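Local structure of sterol carrier protein 2 (2CX7) at residues E6-N17 with L55-A65; V86-L94 with A116-R127. The protein probably binds sterols or other lipids and carries them between membranes. All blocks are in the same frame, centred on the assembly; numbering follows the deposited sequence.

Contact 1. Residues E6-N17 with L55-A65; sequences EAWAQAYCRKLN and LWHGACRGAKA
Cys-13 and Cys-60 are joined by a disulfide that ties the middle of helix 6-17 to residues 59-65 of strand 59-67, a short segment that runs nearly antiparallel to the helix at 161°. With SG anti to the backbone N in both cysteines, the two CB-SG bonds bring Cys-13 SG and Cys-60 SG to 2.0 Å, and the bridge closes with a chi3 of -102°. Beside it the CB of Ala-63 rests on Cys-13 CB at 3.7 Å and also meets the backbone O of Ala-9. At the C-terminal end of the helix the amide of Asn-17 grips the backbone of Cys-60 twice: Cys-60 N gives a nearly straight bond of 2.8 Å to Asn-17 OD1, tilted from the carbonyl plane, while Asn-17 ND2 donates in its own amide plane to a lone pair of Cys-60 O, 2.8 Å away. The two bonds fix the rotation of the amide. A leucine in its place would probably leave both the N-H and the carbonyl of Cys-60 without these mates. At the other end Glu-6 turns back through its bent chi2 (53°), and its OE1 takes the N-H of Ala-65 at 3.0 Å from above the carboxylate plane; a water links Glu-6 OE2 to Ala-65 O. Leu-16 crosses Leu-55 at about a right angle, CD1 against CD2 at 4.1 Å. The type I' turn from Trp-56 to Ala-59 makes strands 49-56 and 59-67 a beta hairpin at the border of the sheet. Helix 6-17 packs on this hairpin, with Val-51 and Leu-53 under Ala-9 and Tyr-12, and helix 116-127 packs against helix 6-17.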
loop_
_atom_site.group_PDB
_atom_site.type_symbol
_atom_site.label_atom_id
_atom_site.label_comp_id
_atom_site.label_asym_id
_atom_site.label_seq_id
_atom_site.Cartn_x
_atom_site.Cartn_y
_atom_site.Cartn_z
ATOM N N GLU A 6 -12.558 -3.901 -3.239
ATOM C CA GLU A 6 -13.053 -2.546 -3.024
ATOM C C GLU A 6 -13.471 -2.329 -1.573
ATOM O O GLU A 6 -13.214 -1.271 -0.997
ATOM C CB GLU A 6 -14.231 -2.255 -3.960
ATOM C CG GLU A 6 -14.579 -0.776 -4.049
ATOM C CD GLU A 6 -13.372 0.071 -4.400
ATOM O OE1 GLU A 6 -12.454 0.186 -3.560
ATOM O OE2 GLU A 6 -13.328 0.616 -5.520
ATOM N N ALA A 7 -14.108 -3.333 -0.982
ATOM C CA ALA A 7 -14.540 -3.242 0.404
ATOM C C ALA A 7 -13.333 -3.061 1.324
ATOM O O ALA A 7 -13.384 -2.304 2.295
ATOM C CB ALA A 7 -15.316 -4.500 0.795
ATOM N N TRP A 8 -12.246 -3.756 1.007
ATOM C CA TRP A 8 -11.028 -3.672 1.805
ATOM C C TRP A 8 -10.433 -2.273 1.661
ATOM O O TRP A 8 -10.096 -1.622 2.649
ATOM C CB TRP A 8 -10.008 -4.714 1.329
ATOM C CG TRP A 8 -8.858 -4.888 2.268
ATOM C CD1 TRP A 8 -8.820 -5.680 3.379
ATOM C CD2 TRP A 8 -7.596 -4.210 2.215
ATOM N NE1 TRP A 8 -7.613 -5.538 4.022
ATOM C CE2 TRP A 8 -6.844 -4.640 3.329
ATOM C CE3 TRP A 8 -7.030 -3.278 1.336
ATOM C CZ2 TRP A 8 -5.552 -4.170 3.590
ATOM C CZ3 TRP A 8 -5.744 -2.810 1.595
ATOM C CH2 TRP A 8 -5.020 -3.257 2.713
ATOM N N ALA A 9 -10.318 -1.817 0.420
ATOM C CA ALA A 9 -9.766 -0.496 0.136
ATOM C C ALA A 9 -10.478 0.592 0.931
ATOM O O ALA A 9 -9.833 1.484 1.491
ATOM C CB ALA A 9 -9.864 -0.198 -1.341
ATOM N N GLN A 10 -11.808 0.524 0.961
ATOM C CA GLN A 10 -12.603 1.502 1.694
ATOM C C GLN A 10 -12.360 1.397 3.189
ATOM O O GLN A 10 -12.216 2.408 3.873
ATOM C CB GLN A 10 -14.096 1.295 1.427
ATOM C CG GLN A 10 -14.543 1.621 0.016
ATOM C CD GLN A 10 -16.035 1.405 -0.160
ATOM O OE1 GLN A 10 -16.843 1.979 0.571
ATOM N NE2 GLN A 10 -16.408 0.572 -1.126
ATOM N N ALA A 11 -12.319 0.172 3.699
ATOM C CA ALA A 11 -12.101 -0.035 5.122
ATOM C C ALA A 11 -10.702 0.419 5.522
ATOM O O ALA A 11 -10.489 0.878 6.641
ATOM C CB ALA A 11 -12.293 -1.510 5.479
ATOM N N TYR A 12 -9.754 0.278 4.598
ATOM C CA TYR A 12 -8.366 0.662 4.852
ATOM C C TYR A 12 -8.242 2.185 4.939
ATOM O O TYR A 12 -7.603 2.710 5.849
ATOM C CB TYR A 12 -7.483 0.104 3.738
ATOM C CG TYR A 12 -6.000 0.359 3.884
ATOM C CD1 TYR A 12 -5.395 0.421 5.141
ATOM C CD2 TYR A 12 -5.186 0.442 2.755
ATOM C CE1 TYR A 12 -4.012 0.550 5.268
ATOM C CE2 TYR A 12 -3.809 0.568 2.868
ATOM C CZ TYR A 12 -3.227 0.617 4.123
ATOM O OH TYR A 12 -1.859 0.683 4.224
ATOM N N CYS A 13 -8.862 2.888 3.998
ATOM C CA CYS A 13 -8.821 4.353 3.993
ATOM C C CYS A 13 -9.388 4.858 5.311
ATOM O O CYS A 13 -8.810 5.736 5.948
ATOM C CB CYS A 13 -9.632 4.899 2.817
ATOM S SG CYS A 13 -9.414 6.663 2.350
ATOM N N ARG A 14 -10.510 4.286 5.737
ATOM C CA ARG A 14 -11.130 4.683 6.994
ATOM C C ARG A 14 -10.203 4.419 8.175
ATOM O O ARG A 14 -10.047 5.271 9.050
ATOM C CB ARG A 14 -12.450 3.929 7.196
ATOM C CG ARG A 14 -13.180 4.328 8.458
ATOM C CD ARG A 14 -14.494 3.583 8.608
ATOM N NE ARG A 14 -15.235 4.053 9.775
ATOM C CZ ARG A 14 -16.316 3.456 10.267
ATOM N NH1 ARG A 14 -16.794 2.356 9.693
ATOM N NH2 ARG A 14 -16.919 3.955 11.338
ATOM N N LYS A 15 -9.583 3.239 8.204
ATOM C CA LYS A 15 -8.672 2.887 9.289
ATOM C C LYS A 15 -7.486 3.845 9.356
ATOM O O LYS A 15 -7.016 4.187 10.442
ATOM C CB LYS A 15 -8.161 1.456 9.121
ATOM C CG LYS A 15 -9.036 0.400 9.775
ATOM C CD LYS A 15 -8.999 0.511 11.297
ATOM C CE LYS A 15 -9.705 -0.679 11.939
ATOM N NZ LYS A 15 -9.606 -0.684 13.428
ATOM N N LEU A 16 -7.000 4.266 8.195
ATOM C CA LEU A 16 -5.881 5.204 8.152
ATOM C C LEU A 16 -6.314 6.553 8.711
ATOM O O LEU A 16 -5.552 7.213 9.396
ATOM C CB LEU A 16 -5.376 5.379 6.716
ATOM C CG LEU A 16 -4.577 4.211 6.126
ATOM C CD1 LEU A 16 -4.336 4.465 4.649
ATOM C CD2 LEU A 16 -3.236 4.060 6.875
ATOM N N ASN A 17 -7.538 6.970 8.408
ATOM C CA ASN A 17 -8.008 8.247 8.924
ATOM C C ASN A 17 -8.237 8.185 10.430
ATOM O O ASN A 17 -8.238 9.208 11.091
ATOM C CB ASN A 17 -9.291 8.690 8.203
ATOM C CG ASN A 17 -9.011 9.278 6.828
ATOM O OD1 ASN A 17 -8.093 10.084 6.664
ATOM N ND2 ASN A 17 -9.795 8.883 5.839
ATOM N N LEU A 55 -3.396 9.774 -0.642
ATOM C CA LEU A 55 -2.909 10.189 0.668
ATOM C C LEU A 55 -2.496 11.656 0.704
ATOM O O LEU A 55 -1.912 12.155 -0.251
ATOM C CB LEU A 55 -1.724 9.301 1.060
ATOM C CG LEU A 55 -1.996 7.789 1.043
ATOM C CD1 LEU A 55 -0.710 7.020 1.214
ATOM C CD2 LEU A 55 -2.992 7.433 2.140
ATOM N N TRP A 56 -2.772 12.329 1.819
ATOM C CA TRP A 56 -2.428 13.741 1.940
ATOM C C TRP A 56 -2.338 14.257 3.375
ATOM O O TRP A 56 -3.330 14.281 4.113
ATOM C CB TRP A 56 -3.439 14.584 1.157
ATOM C CG TRP A 56 -3.062 16.041 1.041
ATOM C CD1 TRP A 56 -3.318 17.031 1.942
ATOM C CD2 TRP A 56 -2.360 16.656 -0.045
ATOM N NE1 TRP A 56 -2.824 18.230 1.483
ATOM C CE2 TRP A 56 -2.230 18.027 0.264
ATOM C CE3 TRP A 56 -1.831 16.180 -1.254
ATOM C CZ2 TRP A 56 -1.592 18.934 -0.594
ATOM C CZ3 TRP A 56 -1.197 17.078 -2.105
ATOM C CH2 TRP A 56 -1.083 18.443 -1.770
ATOM N N HIS A 57 -1.131 14.656 3.765
ATOM C CA HIS A 57 -0.870 15.215 5.087
ATOM C C HIS A 57 -1.419 14.432 6.272
ATOM O O HIS A 57 -1.973 15.022 7.200
ATOM C CB HIS A 57 -1.395 16.654 5.159
ATOM C CG HIS A 57 -0.758 17.584 4.174
ATOM N ND1 HIS A 57 -0.985 18.944 4.184
ATOM C CD2 HIS A 57 0.073 17.350 3.130
ATOM C CE1 HIS A 57 -0.324 19.508 3.189
ATOM N NE2 HIS A 57 0.325 18.563 2.533
ATOM N N GLY A 58 -1.264 13.112 6.249
ATOM C CA GLY A 58 -1.729 12.307 7.364
ATOM C C GLY A 58 -3.105 11.701 7.194
ATOM O O GLY A 58 -3.507 10.842 7.983
ATOM N N ALA A 59 -3.829 12.142 6.174
ATOM C CA ALA A 59 -5.165 11.631 5.917
ATOM C C ALA A 59 -5.240 10.804 4.643
ATOM O O ALA A 59 -4.342 10.843 3.792
ATOM C CB ALA A 59 -6.155 12.797 5.812
ATOM N N CYS A 60 -6.312 10.027 4.536
ATOM C CA CYS A 60 -6.564 9.256 3.336
ATOM C C CYS A 60 -7.798 9.943 2.758
ATOM O O CYS A 60 -8.888 9.861 3.330
ATOM C CB CYS A 60 -6.870 7.781 3.643
ATOM S SG CYS A 60 -7.395 6.932 2.120
ATOM N N ARG A 61 -7.615 10.647 1.644
ATOM C CA ARG A 61 -8.702 11.371 0.997
ATOM C C ARG A 61 -9.576 10.470 0.144
ATOM O O ARG A 61 -10.637 10.879 -0.316
ATOM C CB ARG A 61 -8.138 12.493 0.134
ATOM C CG ARG A 61 -7.338 13.512 0.915
ATOM C CD ARG A 61 -6.910 14.688 0.053
ATOM N NE ARG A 61 -6.164 14.286 -1.137
ATOM C CZ ARG A 61 -5.557 15.142 -1.958
ATOM N NH1 ARG A 61 -5.606 16.446 -1.711
ATOM N NH2 ARG A 61 -4.916 14.699 -3.032
ATOM N N GLY A 62 -9.123 9.240 -0.068
ATOM C CA GLY A 62 -9.888 8.306 -0.869
ATOM C C GLY A 62 -9.056 7.101 -1.249
ATOM O O GLY A 62 -7.828 7.173 -1.312
ATOM N N ALA A 63 -9.727 5.983 -1.485
ATOM C CA ALA A 63 -9.046 4.756 -1.869
ATOM C C ALA A 63 -9.903 4.054 -2.911
ATOM O O ALA A 63 -11.066 4.401 -3.104
ATOM C CB ALA A 63 -8.855 3.872 -0.657
ATOM N N LYS A 64 -9.330 3.076 -3.594
ATOM C CA LYS A 64 -10.086 2.346 -4.598
ATOM C C LYS A 64 -9.297 1.135 -5.048
ATOM O O LYS A 64 -8.067 1.178 -5.127
ATOM C CB LYS A 64 -10.377 3.236 -5.809
ATOM C CG LYS A 64 -9.137 3.701 -6.550
ATOM C CD LYS A 64 -9.501 4.518 -7.770
ATOM C CE LYS A 64 -8.261 5.011 -8.482
ATOM N NZ LYS A 64 -8.603 5.842 -9.663
ATOM N N ALA A 65 -10.015 0.051 -5.310
ATOM C CA ALA A 65 -9.392 -1.166 -5.798
ATOM C C ALA A 65 -9.582 -1.093 -7.301
ATOM O O ALA A 65 -10.676 -0.779 -7.793
ATOM C CB ALA A 65 -10.088 -2.395 -5.228
HETATM O O HOH W 1 -12.879 0.855 -8.146
HETATM O O HOH W 2 -5.273 9.918 9.895
#

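Contact 2. Residues V86-L94 with A116-R127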
loop_
_atom_site.group_PDB
_atom_site.type_symbol
_atom_site.label_atom_id
_atom_site.label_comp_id
_atom_site.label_asym_id
_atom_site.label_seq_id
_atom_site.Cartn_x
_atom_site.Cartn_y
_atom_site.Cartn_z
ATOM N N VAL A 86 3.368 -9.439 3.850
ATOM C CA VAL A 86 3.564 -8.095 4.383
ATOM C C VAL A 86 2.350 -7.576 5.135
ATOM O O VAL A 86 2.457 -7.143 6.286
ATOM C CB VAL A 86 3.923 -7.077 3.257
ATOM C CG1 VAL A 86 3.974 -5.644 3.826
ATOM C CG2 VAL A 86 5.271 -7.421 2.659
ATOM N N LEU A 87 1.190 -7.633 4.491
ATOM C CA LEU A 87 -0.030 -7.124 5.098
ATOM C C LEU A 87 -0.532 -7.976 6.253
ATOM O O LEU A 87 -1.540 -7.641 6.877
ATOM C CB LEU A 87 -1.119 -6.961 4.032
ATOM C CG LEU A 87 -0.712 -6.044 2.869
ATOM C CD1 LEU A 87 -1.852 -5.952 1.868
ATOM C CD2 LEU A 87 -0.349 -4.656 3.385
ATOM N N GLU A 88 0.179 -9.066 6.535
ATOM C CA GLU A 88 -0.157 -9.969 7.635
ATOM C C GLU A 88 0.949 -10.008 8.705
ATOM O O GLU A 88 0.903 -10.807 9.645
ATOM C CB GLU A 88 -0.420 -11.374 7.093
ATOM C CG GLU A 88 -1.808 -11.533 6.494
ATOM C CD GLU A 88 -1.948 -12.778 5.640
ATOM O OE1 GLU A 88 -1.311 -13.806 5.960
ATOM O OE2 GLU A 88 -2.711 -12.730 4.648
ATOM N N GLY A 89 1.947 -9.147 8.540
ATOM C CA GLY A 89 3.030 -9.050 9.507
ATOM C C GLY A 89 4.132 -10.096 9.491
ATOM O O GLY A 89 4.986 -10.097 10.386
ATOM N N ARG A 90 4.132 -10.978 8.495
ATOM C CA ARG A 90 5.149 -12.020 8.399
ATOM C C ARG A 90 6.401 -11.570 7.663
ATOM O O ARG A 90 7.408 -12.279 7.653
ATOM C CB ARG A 90 4.585 -13.263 7.708
ATOM C CG ARG A 90 3.548 -14.021 8.518
ATOM C CD ARG A 90 3.076 -15.254 7.756
ATOM N NE ARG A 90 2.197 -14.915 6.637
ATOM C CZ ARG A 90 2.039 -15.665 5.551
ATOM N NH1 ARG A 90 2.705 -16.806 5.421
ATOM N NH2 ARG A 90 1.199 -15.284 4.599
ATOM N N LEU A 91 6.334 -10.399 7.035
ATOM C CA LEU A 91 7.474 -9.856 6.301
ATOM C C LEU A 91 7.557 -8.354 6.569
ATOM O O LEU A 91 6.590 -7.630 6.364
ATOM C CB LEU A 91 7.312 -10.128 4.800
ATOM C CG LEU A 91 8.383 -9.571 3.852
ATOM C CD1 LEU A 91 9.748 -10.131 4.217
ATOM C CD2 LEU A 91 8.028 -9.947 2.417
ATOM N N GLU A 92 8.709 -7.905 7.062
ATOM C CA GLU A 92 8.931 -6.495 7.385
ATOM C C GLU A 92 9.020 -5.709 6.070
ATOM O O GLU A 92 9.818 -6.036 5.197
ATOM C CB GLU A 92 10.212 -6.375 8.225
ATOM C CG GLU A 92 10.387 -5.051 8.951
ATOM C CD GLU A 92 10.878 -3.952 8.039
ATOM O OE1 GLU A 92 11.941 -4.138 7.414
ATOM O OE2 GLU A 92 10.208 -2.904 7.946
ATOM N N PRO A 93 8.202 -4.652 5.918
ATOM C CA PRO A 93 8.202 -3.856 4.682
ATOM C C PRO A 93 9.451 -3.111 4.212
ATOM O O PRO A 93 9.764 -3.127 3.021
ATOM C CB PRO A 93 7.002 -2.925 4.869
ATOM C CG PRO A 93 6.932 -2.737 6.351
ATOM C CD PRO A 93 7.206 -4.134 6.880
ATOM N N LEU A 94 10.172 -2.457 5.113
ATOM C CA LEU A 94 11.352 -1.718 4.666
ATOM C C LEU A 94 12.394 -2.649 4.053
ATOM O O LEU A 94 12.949 -2.360 2.995
ATOM C CB LEU A 94 11.949 -0.927 5.833
ATOM C CG LEU A 94 10.987 0.111 6.424
ATOM C CD1 LEU A 94 11.707 0.896 7.516
ATOM C CD2 LEU A 94 10.499 1.051 5.337
ATOM N N ALA A 116 9.930 6.716 5.876
ATOM C CA ALA A 116 9.981 5.330 6.326
ATOM C C ALA A 116 8.975 5.028 7.445
ATOM O O ALA A 116 8.350 3.968 7.456
ATOM C CB ALA A 116 11.409 4.991 6.782
ATOM N N GLN A 117 8.804 5.954 8.383
ATOM C CA GLN A 117 7.872 5.718 9.469
ATOM C C GLN A 117 6.427 5.668 8.957
ATOM O O GLN A 117 5.617 4.869 9.428
ATOM C CB GLN A 117 8.020 6.807 10.530
ATOM C CG GLN A 117 7.258 6.515 11.808
ATOM C CD GLN A 117 7.435 7.611 12.838
ATOM O OE1 GLN A 117 7.156 8.781 12.568
ATOM N NE2 GLN A 117 7.903 7.240 14.027
ATOM N N ALA A 118 6.101 6.535 8.005
ATOM C CA ALA A 118 4.755 6.551 7.441
ATOM C C ALA A 118 4.512 5.201 6.762
ATOM O O ALA A 118 3.418 4.637 6.853
ATOM C CB ALA A 118 4.613 7.696 6.418
ATOM N N ALA A 119 5.537 4.682 6.088
ATOM C CA ALA A 119 5.425 3.397 5.405
ATOM C C ALA A 119 5.183 2.287 6.431
ATOM O O ALA A 119 4.327 1.417 6.239
ATOM C CB ALA A 119 6.698 3.113 4.597
ATOM N N GLN A 120 5.946 2.313 7.519
ATOM C CA GLN A 120 5.787 1.316 8.568
ATOM C C GLN A 120 4.362 1.380 9.117
ATOM O O GLN A 120 3.730 0.347 9.359
ATOM C CB GLN A 120 6.807 1.557 9.690
ATOM C CG GLN A 120 8.245 1.284 9.294
ATOM C CD GLN A 120 9.233 1.726 10.362
ATOM O OE1 GLN A 120 9.290 2.903 10.727
ATOM N NE2 GLN A 120 10.018 0.783 10.868
ATOM N N GLU A 121 3.843 2.593 9.301
ATOM C CA GLU A 121 2.487 2.745 9.817
ATOM C C GLU A 121 1.425 2.301 8.805
ATOM O O GLU A 121 0.425 1.682 9.179
ATOM C CB GLU A 121 2.222 4.196 10.247
ATOM C CG GLU A 121 2.900 4.616 11.553
ATOM C CD GLU A 121 2.520 3.726 12.732
ATOM O OE1 GLU A 121 1.416 3.143 12.715
ATOM O OE2 GLU A 121 3.324 3.620 13.680
ATOM N N LEU A 122 1.632 2.622 7.530
ATOM C CA LEU A 122 0.686 2.216 6.487
ATOM C C LEU A 122 0.489 0.716 6.574
ATOM O O LEU A 122 -0.638 0.206 6.522
ATOM C CB LEU A 122 1.231 2.554 5.091
ATOM C CG LEU A 122 1.059 3.979 4.556
ATOM C CD1 LEU A 122 1.818 4.136 3.248
ATOM C CD2 LEU A 122 -0.430 4.268 4.332
ATOM N N VAL A 123 1.602 0.003 6.705
ATOM C CA VAL A 123 1.564 -1.449 6.785
ATOM C C VAL A 123 0.950 -1.943 8.096
ATOM O O VAL A 123 0.145 -2.880 8.096
ATOM C CB VAL A 123 2.976 -2.030 6.591
ATOM C CG1 VAL A 123 2.982 -3.522 6.880
ATOM C CG2 VAL A 123 3.428 -1.778 5.145
ATOM N N LYS A 124 1.323 -1.321 9.209
ATOM C CA LYS A 124 0.772 -1.720 10.503
ATOM C C LYS A 124 -0.743 -1.537 10.504
ATOM O O LYS A 124 -1.473 -2.370 11.046
ATOM C CB LYS A 124 1.392 -0.899 11.644
ATOM C CG LYS A 124 2.834 -1.261 11.983
ATOM C CD LYS A 124 3.330 -0.430 13.153
ATOM C CE LYS A 124 4.764 -0.784 13.529
ATOM N NZ LYS A 124 5.238 0.091 14.634
ATOM N N VAL A 125 -1.225 -0.451 9.901
ATOM C CA VAL A 125 -2.666 -0.209 9.850
ATOM C C VAL A 125 -3.362 -1.236 8.956
ATOM O O VAL A 125 -4.438 -1.738 9.295
ATOM C CB VAL A 125 -2.984 1.228 9.339
ATOM C CG1 VAL A 125 -4.476 1.372 9.023
ATOM C CG2 VAL A 125 -2.580 2.244 10.402
ATOM N N ALA A 126 -2.742 -1.557 7.823
ATOM C CA ALA A 126 -3.315 -2.525 6.891
ATOM C C ALA A 126 -3.567 -3.845 7.609
ATOM O O ALA A 126 -4.598 -4.489 7.412
ATOM C CB ALA A 126 -2.364 -2.740 5.716
ATOM N N ARG A 127 -2.616 -4.231 8.452
ATOM C CA ARG A 127 -2.703 -5.477 9.202
ATOM C C ARG A 127 -3.929 -5.545 10.118
ATOM O O ARG A 127 -4.444 -6.634 10.385
ATOM C CB ARG A 127 -1.421 -5.675 10.025
ATOM C CG ARG A 127 -0.169 -5.924 9.179
ATOM C CD ARG A 127 1.117 -5.748 9.987
ATOM N NE ARG A 127 1.149 -6.589 11.183
ATOM C CZ ARG A 127 2.124 -6.567 12.087
ATOM N NH1 ARG A 127 3.160 -5.750 11.937
ATOM N NH2 ARG A 127 2.061 -7.360 13.150
HETATM O O HOH W 3 9.886 -1.773 10.259
#
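Arg-127 lies along the type I turn from Val-86 to Gly-89, and its chain can be followed outward. Its CB is 3.7 Å from Leu-87 O, and CG comes closer to the same oxygen, at 3.2 Å. CD then passes Gly-89 N and CA. A bend at chi3 (55°) lays the guanidinium over Gly-89, whose CA sits above one face toward the rim, 3.5 Å from Arg-127 NE; CZ follows at 3.7 Å from that CA, and NH1 and NH2 both end 4.1 Å from it. Gly-89 is the C-prime residue of a Schellman motif that ends helix 80-86, and its positive phi by itself favours glycine. The segment thus links the C-terminal end of helix 80-86 to the start of helix 93-99, where the side chain of Glu-92 at the N-cap accepts from Leu-94 N; on the way it passes the flank of helix 116-127. Apolar groups fill the span: Val-123 sets CG1 against Val-86 CG1 and CG2 against the ring of Pro-93, while Leu-87 CD2 touches Ala-126 CB at 3.6 Å. Leu-94 crosses the side chain of Gln-120 at about a right angle, its CD1 against the amide end, 3.8 Å from Gln-120 NE2, and a water joins Gln-120 NE2 to Glu-92 OE2.

Both contacts are partly buried, and they share no segment, but helices 6-17 and 116-127 bring them together. Leu-16 and Lys-15 pack on Val-125, Tyr-12 lies against Ala-126, and the Tyr-12 hydroxyl OH probably hydrogen-bonds to Leu-122 O at 2.6 Å. Contact 1 fastens a helix to the border of the sheet with a covalent bridge and direct polar bonds to strand backbone. Contact 2 joins a helix to the connection between two other helices with no direct hydrogen bond across it, relying on aliphatic packing, one bridging water and an arginine laid over a glycine. Glu-6 and Asn-17 in contact 1 and Gln-120 and Arg-127 in contact 2 lie toward the margins, while Cys-13, Cys-60, Val-123 and Leu-87 are central.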